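Side-chain contacts in putative oxidoreductase (PDB 3C1A), which probably acts as an NAD(P)-dependent oxidoreductase of the GFO/IDH/MocA family, built from a Rossmann-fold domain and a C-terminal sheet domain: residues A[75-79]-A[80-84]; A[103-106]-A[107-110]; A[193-196]-A[197-200]. All coordinates share one frame; numbering follows the deposited sequence.

Contact 1 of 3, residues A[75-79]-A[80-84]; sequences IATPP and ATHAE
His82 folds back from the first turn of helix 82-91 over the Thr77-Pro78-Pro79 segment that leads into it. Its CB lies 3.4 Å from Pro79 O, and CG, anti to its own carbonyl carbon (chi1 -70°), carries the ring back across that proline. Pro79 CA sits over the ring face, 3.5 Å from the centroid and almost on the ring normal, a CH-pi contact in which the backbone carbon, not the pyrrolidine tip, covers the imidazole. Farther out, CD2 faces the methyl CG2 of Ile75 and, at the ring edge, Thr77 OG1, while ND1 on the other flank bonds Leu102 O. At the tip NE2 donates to Thr77 O over 2.9 Å; the bond is bent, 134° at the hydrogen, and the donor stands above the carbonyl plane. Imidazole suits this place because it offers a flat face to Pro79 CA and two ring nitrogens, ND1 toward Leu102 O and NE2 toward Thr77 O. With an alanine in place of the imidazole, Thr77 O and Leu102 O would probably lose their ring-nitrogen partners, and a gap would open over Pro79 CA.

The threonines form a short chain of hydrogen bonds beside it. Thr77 OG1 donates to Thr81 OG1 at 2.6 Å, and Thr81 OG1 in turn donates to Pro78 O at 2.7 Å, in the carbonyl plane. Thr81 N reaches the same oxygen from above that plane, so one residue grips Pro78 O twice. With chi1 at 68°, the Thr81 hydroxyl lies between its backbone N and carbonyl carbon, where it meets both Thr77 OG1 and Pro78 O. His82 N closes the next turn on Pro79 O. This is the strand-to-helix connection at the carboxyl end of strand 72-76, within a beta-alpha-beta unit of the NAD-binding Rossmann fold.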
ATOM      1  N   ILE A  75      -1.086   7.150  10.488  1.00 11.61           N
ATOM      2  CA  ILE A  75      -0.687   6.089  11.379  1.00 10.41           C
ATOM      3  C   ILE A  75       0.358   5.200  10.637  1.00 15.70           C
ATOM      4  O   ILE A  75       0.018   4.390   9.768  1.00 14.54           O
ATOM      5  CB  ILE A  75      -1.964   5.295  11.901  1.00 13.47           C
ATOM      6  CG1 ILE A  75      -2.881   6.242  12.694  1.00 15.21           C
ATOM      7  CG2 ILE A  75      -1.573   4.153  12.759  1.00 11.55           C
ATOM      8  CD1 ILE A  75      -4.315   5.730  12.861  1.00 13.05           C
ATOM      9  N   ALA A  76       1.633   5.391  10.989  1.00 14.21           N
ATOM     10  CA  ALA A  76       2.750   4.647  10.426  1.00 17.23           C
ATOM     11  C   ALA A  76       3.476   3.863  11.542  1.00 15.90           C
ATOM     12  O   ALA A  76       4.645   4.069  11.809  1.00 18.33           O
ATOM     13  CB  ALA A  76       3.664   5.609   9.706  1.00 15.44           C
ATOM     14  N   THR A  77       2.732   2.988  12.217  1.00 18.65           N
ATOM     15  CA  THR A  77       3.223   2.170  13.321  1.00 17.29           C
ATOM     16  C   THR A  77       3.260   0.679  12.862  1.00 18.41           C
ATOM     17  O   THR A  77       2.772   0.357  11.782  1.00 15.15           O
ATOM     18  CB  THR A  77       2.313   2.339  14.594  1.00 19.15           C
ATOM     19  OG1 THR A  77       0.967   1.944  14.306  1.00 15.96           O
ATOM     20  CG2 THR A  77       2.308   3.788  15.120  1.00 16.77           C
ATOM     21  N   PRO A  78       3.834  -0.239  13.680  1.00 16.19           N
ATOM     22  CA  PRO A  78       3.770  -1.640  13.269  1.00 16.46           C
ATOM     23  C   PRO A  78       2.303  -2.026  13.109  1.00 15.23           C
ATOM     24  O   PRO A  78       1.455  -1.499  13.838  1.00 13.67           O
ATOM     25  CB  PRO A  78       4.427  -2.379  14.447  1.00 18.26           C
ATOM     26  CG  PRO A  78       5.379  -1.352  15.013  1.00 13.33           C
ATOM     27  CD  PRO A  78       4.560  -0.085  14.948  1.00 15.20           C
ATOM     28  N   PRO A  79       1.988  -2.920  12.166  1.00 14.58           N
ATOM     29  CA  PRO A  79       0.582  -3.166  11.829  1.00 11.50           C
ATOM     30  C   PRO A  79      -0.261  -3.744  12.932  1.00 12.43           C
ATOM     31  O   PRO A  79      -1.435  -3.457  12.961  1.00 13.52           O
ATOM     32  CB  PRO A  79       0.646  -4.153  10.655  1.00 15.21           C
ATOM     33  CG  PRO A  79       2.067  -4.433  10.405  1.00 12.80           C
ATOM     34  CD  PRO A  79       2.916  -3.747  11.382  1.00 15.77           C
ATOM     35  N   ALA A  80       0.325  -4.540  13.832  1.00 12.55           N
ATOM     36  CA  ALA A  80      -0.391  -5.064  14.997  1.00 10.79           C
ATOM     37  C   ALA A  80      -0.966  -3.936  15.877  1.00  9.50           C
ATOM     38  O   ALA A  80      -1.889  -4.157  16.583  1.00 13.95           O
ATOM     39  CB  ALA A  80       0.511  -5.966  15.843  1.00 11.31           C
ATOM     40  N   THR A  81      -0.439  -2.718  15.764  1.00 12.13           N
ATOM     41  CA  THR A  81      -0.960  -1.594  16.545  1.00 11.98           C
ATOM     42  C   THR A  81      -1.945  -0.674  15.781  1.00 15.88           C
ATOM     43  O   THR A  81      -2.480   0.305  16.354  1.00 17.01           O
ATOM     44  CB  THR A  81       0.172  -0.742  17.093  1.00 12.75           C
ATOM     45  OG1 THR A  81       0.854  -0.064  16.018  1.00 12.55           O
ATOM     46  CG2 THR A  81       1.135  -1.595  17.906  1.00 12.47           C
ATOM     47  N   HIS A  82      -2.172  -0.971  14.495  1.00 13.36           N
ATOM     48  CA  HIS A  82      -3.032  -0.116  13.670  1.00 13.65           C
ATOM     49  C   HIS A  82      -4.458   0.007  14.189  1.00 12.23           C
ATOM     50  O   HIS A  82      -4.992   1.109  14.221  1.00 17.05           O
ATOM     51  CB  HIS A  82      -3.093  -0.560  12.212  1.00 13.23           C
ATOM     52  CG  HIS A  82      -1.837  -0.350  11.433  1.00  9.41           C
ATOM     53  ND1 HIS A  82      -1.694  -0.835  10.148  1.00 15.21           N
ATOM     54  CD2 HIS A  82      -0.677   0.282  11.732  1.00 13.21           C
ATOM     55  CE1 HIS A  82      -0.502  -0.488   9.690  1.00  8.81           C
ATOM     56  NE2 HIS A  82       0.145   0.162  10.642  1.00 10.62           N
ATOM     57  N   ALA A  83      -5.094  -1.103  14.558  1.00 13.20           N
ATOM     58  CA  ALA A  83      -6.497  -1.075  14.907  1.00 11.66           C
ATOM     59  C   ALA A  83      -6.730  -0.185  16.159  1.00 14.01           C
ATOM     60  O   ALA A  83      -7.645   0.627  16.190  1.00 14.87           O
ATOM     61  CB  ALA A  83      -7.005  -2.508  15.139  1.00 15.27           C
ATOM     62  N   GLU A  84      -5.878  -0.293  17.179  1.00 15.33           N
ATOM     63  CA  GLU A  84      -6.090   0.498  18.416  1.00 14.38           C
ATOM     64  C   GLU A  84      -5.995   2.004  18.150  1.00 14.93           C
ATOM     65  O   GLU A  84      -6.802   2.801  18.616  1.00 11.21           O
ATOM     66  CB  GLU A  84      -5.032   0.133  19.436  1.00 15.61           C
ATOM     67  CG  GLU A  84      -5.228   0.775  20.769  1.00 18.10           C
ATOM     68  CD  GLU A  84      -4.048   0.561  21.717  1.00 25.99           C
ATOM     69  OE1 GLU A  84      -2.984   0.063  21.276  1.00 29.14           O
ATOM     70  OE2 GLU A  84      -4.189   0.912  22.912  1.00 28.76           O
TER
HETATM   71  O   HOH W   1       2.551   0.287   9.356  1.00 41.02           O
HETATM   72  O   HOH W   2      -3.842  -3.580  14.028  1.00 14.87           O

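Contact 2 of 3, residues A[103-106]-A[107-110]; sequences TLDL and AEAE
Asp105 and Glu108 meet at the start of helix 106-119, where hydrogen bonds do most of the work. Asp105 OD2 accepts from Glu108 N at 3.0 Å, on the anti side of the carboxylate and somewhat out of its plane. Because CG is anti to the backbone N (chi1 -179°), the carboxylate swings forward over the first turn. The backbone oxygen of Asp105 is held twice: Ala109 N approaches in the carbonyl plane, while Thr103 OG1 donates from above it at 2.6 Å, so the threonine hydroxyl ties down the backbone of the capping residue. Glu110 N closes the following turn on Leu106 O.

This is a helix N-cap, with Asp105 in the capping position of the helix that follows strand 95-99 in the Rossmann domain; aspartate fits because its short side chain can reach an amide that the helix itself leaves without a carbonyl.

Two waters extend the polar network. One joins Asp105 OD1 to Ala107 N, and the other bridges Leu104 N and Glu108 OE1.

Among the charges, Asp105 OD2 and Glu108 OE2 are 4.5 Å apart, a like-charge pair that would tend to repel and that the partial positive charge of the helix start may ease.

Van der Waals contacts complete the packing. Thr103 CG2 packs 3.9 Å from Glu108 CB, and Thr103 OG1 lies 3.7 Å from the small methyl CB of Ala109. Across the next turn Leu106 CG rests 3.8 Å from Glu110 CD, the two side chains crossing at a slant, and Leu305 of helix 301-314 touches Leu106, Ala109 and Glu110.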
ATOM      1  N   THR A 103      -4.436  -4.160   8.909  1.00 12.70           N
ATOM      2  CA  THR A 103      -4.173  -4.868  10.133  1.00 13.91           C
ATOM      3  C   THR A 103      -3.531  -6.194   9.738  1.00 14.58           C
ATOM      4  O   THR A 103      -3.294  -6.449   8.557  1.00 17.88           O
ATOM      5  CB  THR A 103      -5.433  -5.154  10.968  1.00 14.50           C
ATOM      6  OG1 THR A 103      -6.292  -6.083  10.276  1.00 14.42           O
ATOM      7  CG2 THR A 103      -6.202  -3.859  11.274  1.00 13.24           C
ATOM      8  N   LEU A 104      -3.221  -7.016  10.731  1.00 15.69           N
ATOM      9  CA  LEU A 104      -2.775  -8.377  10.481  1.00 13.75           C
ATOM     10  C   LEU A 104      -3.873  -9.324  10.959  1.00 18.29           C
ATOM     11  O   LEU A 104      -3.598 -10.481  11.195  1.00 16.64           O
ATOM     12  CB  LEU A 104      -1.461  -8.689  11.210  1.00 13.98           C
ATOM     13  CG  LEU A 104      -0.282  -7.741  10.976  1.00 11.62           C
ATOM     14  CD1 LEU A 104       0.888  -8.181  11.859  1.00 16.13           C
ATOM     15  CD2 LEU A 104       0.174  -7.662   9.523  1.00 13.32           C
ATOM     16  N   ASP A 105      -5.105  -8.823  11.090  1.00 16.88           N
ATOM     17  CA  ASP A 105      -6.178  -9.570  11.726  1.00 16.62           C
ATOM     18  C   ASP A 105      -7.513  -9.128  11.150  1.00 16.71           C
ATOM     19  O   ASP A 105      -7.835  -7.931  11.199  1.00 15.38           O
ATOM     20  CB  ASP A 105      -6.167  -9.277  13.215  1.00 17.56           C
ATOM     21  CG  ASP A 105      -7.224 -10.040  13.943  1.00 23.04           C
ATOM     22  OD1 ASP A 105      -7.043 -11.263  14.075  1.00 33.39           O
ATOM     23  OD2 ASP A 105      -8.259  -9.456  14.325  1.00 19.26           O
ATOM     24  N   LEU A 106      -8.318 -10.070  10.664  1.00 16.97           N
ATOM     25  CA  LEU A 106      -9.602  -9.709  10.025  1.00 17.10           C
ATOM     26  C   LEU A 106     -10.572  -9.009  10.971  1.00 15.23           C
ATOM     27  O   LEU A 106     -11.096  -7.943  10.645  1.00 15.71           O
ATOM     28  CB  LEU A 106     -10.294 -10.916   9.408  1.00 19.38           C
ATOM     29  CG  LEU A 106     -11.531 -10.645   8.538  1.00 20.36           C
ATOM     30  CD1 LEU A 106     -11.250  -9.693   7.405  1.00 15.23           C
ATOM     31  CD2 LEU A 106     -12.012 -11.953   7.978  1.00 21.91           C
ATOM     32  N   ALA A 107     -10.783  -9.594  12.147  1.00 15.88           N
ATOM     33  CA  ALA A 107     -11.705  -9.032  13.132  1.00 17.80           C
ATOM     34  C   ALA A 107     -11.384  -7.582  13.494  1.00 15.48           C
ATOM     35  O   ALA A 107     -12.302  -6.795  13.699  1.00 16.75           O
ATOM     36  CB  ALA A 107     -11.763  -9.912  14.387  1.00 17.35           C
ATOM     37  N   GLU A 108     -10.099  -7.238  13.562  1.00 16.43           N
ATOM     38  CA  GLU A 108      -9.658  -5.847  13.850  1.00 16.08           C
ATOM     39  C   GLU A 108     -10.008  -4.935  12.674  1.00 14.39           C
ATOM     40  O   GLU A 108     -10.441  -3.760  12.847  1.00 14.37           O
ATOM     41  CB  GLU A 108      -8.139  -5.770  14.078  1.00 16.94           C
ATOM     42  CG  GLU A 108      -7.699  -6.015  15.477  1.00 16.61           C
ATOM     43  CD  GLU A 108      -6.192  -6.142  15.679  1.00 18.72           C
ATOM     44  OE1 GLU A 108      -5.347  -5.756  14.813  1.00 20.63           O
ATOM     45  OE2 GLU A 108      -5.852  -6.618  16.785  1.00 24.81           O
ATOM     46  N   ALA A 109      -9.770  -5.473  11.478  1.00 15.05           N
ATOM     47  CA  ALA A 109     -10.114  -4.806  10.225  1.00 14.00           C
ATOM     48  C   ALA A 109     -11.595  -4.503  10.247  1.00 14.51           C
ATOM     49  O   ALA A 109     -12.007  -3.394   9.986  1.00 15.19           O
ATOM     50  CB  ALA A 109      -9.815  -5.707   9.089  1.00 10.72           C
ATOM     51  N   GLU A 110     -12.405  -5.505  10.572  1.00 15.18           N
ATOM     52  CA  GLU A 110     -13.862  -5.324  10.608  1.00 14.27           C
ATOM     53  C   GLU A 110     -14.293  -4.324  11.683  1.00 13.00           C
ATOM     54  O   GLU A 110     -15.272  -3.605  11.487  1.00 14.26           O
ATOM     55  CB  GLU A 110     -14.537  -6.682  10.801  1.00 17.11           C
ATOM     56  CG  GLU A 110     -14.337  -7.536   9.570  1.00 22.10           C
ATOM     57  CD  GLU A 110     -14.760  -8.963   9.735  1.00 32.95           C
ATOM     58  OE1 GLU A 110     -14.530  -9.547  10.822  1.00 45.45           O
ATOM     59  OE2 GLU A 110     -15.290  -9.516   8.746  1.00 40.55           O
TER
HETATM   60  O   HOH W   3      -3.184  -6.810  13.603  1.00 10.75           O
HETATM   61  O   HOH W   4      -9.761 -12.316  12.977  1.00 25.71           O

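Contact 3 of 3, residues A[193-196]-A[197-200]; sequences ASWA and ARGE
Arg198 lays its guanidinium flat over one face of the Trp195 indole, the planes only 12° apart and the centres separated by 3.6 Å. The arginine reaches this place as an almost fully extended arm: CG is anti to the backbone N (chi1 -158°), and the chain stays stretched through to NE. Its parts therefore meet the indole in order. CG lies over the six-membered ring, 4.2 Å from the centroid, a CH-pi contact; CZ lies over the five-membered ring at 3.6 Å, a cation-pi contact.

Trp195 turns its ring to receive the arm. Its CG is anti to the carbonyl carbon, and chi2 of 87° stands the indole roughly perpendicular to the plane of CA, CB and CG, turning a face toward Arg198. Ala197 O approaches CE3 at the ring edge, at 3.7 Å. Tryptophan suits the spot by offering a broad face, and arginine by joining a flat cation to a long aliphatic stem; Arg198 NE also makes a salt bridge with Glu205 of the adjacent strand.

Between them, Ala196 and Ala197 both face Asp208, forming a classic beta bulge in the edge strand of the hairpin 190-201/204-215, part of the mixed sheet of the GFO/IDH/MocA C-terminal domain.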
ATOM      1  N   ALA A 193      -1.630 -20.124  -1.417  1.00 19.65           N
ATOM      2  CA  ALA A 193      -0.227 -19.723  -1.410  1.00 18.54           C
ATOM      3  C   ALA A 193       0.632 -20.975  -1.516  1.00 18.49           C
ATOM      4  O   ALA A 193       0.333 -22.007  -0.897  1.00 21.77           O
ATOM      5  CB  ALA A 193       0.113 -18.950  -0.153  1.00 20.04           C
ATOM      6  N   SER A 194       1.665 -20.878  -2.327  1.00 17.10           N
ATOM      7  CA  SER A 194       2.572 -21.983  -2.580  1.00 19.75           C
ATOM      8  C   SER A 194       4.000 -21.529  -2.389  1.00 16.43           C
ATOM      9  O   SER A 194       4.496 -20.638  -3.102  1.00 17.96           O
ATOM     10  CB  SER A 194       2.390 -22.537  -3.985  1.00 22.18           C
ATOM     11  OG  SER A 194       3.073 -23.775  -4.120  1.00 30.85           O
ATOM     12  N   TRP A 195       4.648 -22.168  -1.420  1.00 17.32           N
ATOM     13  CA  TRP A 195       6.031 -21.890  -1.075  1.00 16.95           C
ATOM     14  C   TRP A 195       6.948 -22.807  -1.854  1.00 16.87           C
ATOM     15  O   TRP A 195       6.934 -24.022  -1.662  1.00 20.24           O
ATOM     16  CB  TRP A 195       6.266 -22.095   0.418  1.00 16.65           C
ATOM     17  CG  TRP A 195       5.614 -21.048   1.254  1.00 17.38           C
ATOM     18  CD1 TRP A 195       4.343 -21.054   1.710  1.00 17.96           C
ATOM     19  CD2 TRP A 195       6.205 -19.833   1.716  1.00 18.45           C
ATOM     20  NE1 TRP A 195       4.093 -19.919   2.439  1.00 20.67           N
ATOM     21  CE2 TRP A 195       5.223 -19.149   2.455  1.00 16.52           C
ATOM     22  CE3 TRP A 195       7.464 -19.262   1.587  1.00 16.53           C
ATOM     23  CZ2 TRP A 195       5.467 -17.932   3.056  1.00 19.20           C
ATOM     24  CZ3 TRP A 195       7.710 -18.073   2.176  1.00 17.44           C
ATOM     25  CH2 TRP A 195       6.722 -17.403   2.906  1.00 21.01           C
ATOM     26  N   ALA A 196       7.751 -22.218  -2.712  1.00 11.96           N
ATOM     27  CA  ALA A 196       8.786 -22.933  -3.436  1.00 13.42           C
ATOM     28  C   ALA A 196       9.956 -23.325  -2.534  1.00 15.10           C
ATOM     29  O   ALA A 196      10.551 -24.419  -2.681  1.00 16.39           O
ATOM     30  CB  ALA A 196       9.302 -22.034  -4.595  1.00 12.02           C
ATOM     31  N   ALA A 197      10.306 -22.403  -1.633  1.00 15.08           N
ATOM     32  CA  ALA A 197      11.471 -22.514  -0.730  1.00 14.46           C
ATOM     33  C   ALA A 197      11.169 -21.646   0.487  1.00 17.21           C
ATOM     34  O   ALA A 197      10.671 -20.516   0.337  1.00 14.85           O
ATOM     35  CB  ALA A 197      12.741 -21.995  -1.402  1.00 13.91           C
ATOM     36  N   ARG A 198      11.421 -22.206   1.672  1.00 15.80           N
ATOM     37  CA  ARG A 198      11.151 -21.554   2.942  1.00 18.24           C
ATOM     38  C   ARG A 198      12.179 -22.004   3.980  1.00 18.11           C
ATOM     39  O   ARG A 198      12.345 -23.181   4.228  1.00 15.53           O
ATOM     40  CB  ARG A 198       9.767 -21.979   3.422  1.00 18.61           C
ATOM     41  CG  ARG A 198       9.112 -21.027   4.409  1.00 27.22           C
ATOM     42  CD  ARG A 198       7.799 -21.648   4.815  1.00 32.32           C
ATOM     43  NE  ARG A 198       6.842 -20.696   5.353  1.00 38.36           N
ATOM     44  CZ  ARG A 198       5.535 -20.942   5.454  1.00 39.53           C
ATOM     45  NH1 ARG A 198       5.013 -22.101   5.049  1.00 42.10           N
ATOM     46  NH2 ARG A 198       4.734 -20.013   5.961  1.00 47.24           N
ATOM     47  N   GLY A 199      12.854 -21.064   4.603  1.00 17.99           N
ATOM     48  CA  GLY A 199      13.868 -21.404   5.598  1.00 18.80           C
ATOM     49  C   GLY A 199      14.046 -20.196   6.489  1.00 19.51           C
ATOM     50  O   GLY A 199      13.176 -19.331   6.535  1.00 15.77           O
ATOM     51  N   GLU A 200      15.162 -20.163   7.209  1.00 23.89           N
ATOM     52  CA  GLU A 200      15.492 -19.082   8.156  1.00 26.10           C
ATOM     53  C   GLU A 200      16.816 -18.523   7.713  1.00 25.51           C
ATOM     54  O   GLU A 200      17.690 -19.290   7.325  1.00 27.38           O
ATOM     55  CB  GLU A 200      15.655 -19.652   9.561  1.00 24.65           C
ATOM     56  CG  GLU A 200      15.308 -18.695  10.693  1.00 36.47           C
TER

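Overall arrangement
Contacts 1 and 2 are neighbours within the Rossmann domain, their centres about 11 Å apart. Each lies at the start of a helix, 82-91 and 106-119 respectively, and they meet directly: Ala83 CB packs 3.6 Å from Glu108 CG, while Pro79 CB touches Leu104 CD2 at 3.7 Å. Contact 3 belongs to the other domain, on an edge strand of the mixed sheet, with its centre about 27 Å from that of contact 1 and about 25 Å from that of contact 2. Contact 1 follows the carboxyl end of a parallel strand, the side on which Rossmann domains generally bind their dinucleotide, whereas contact 3 is a surface feature.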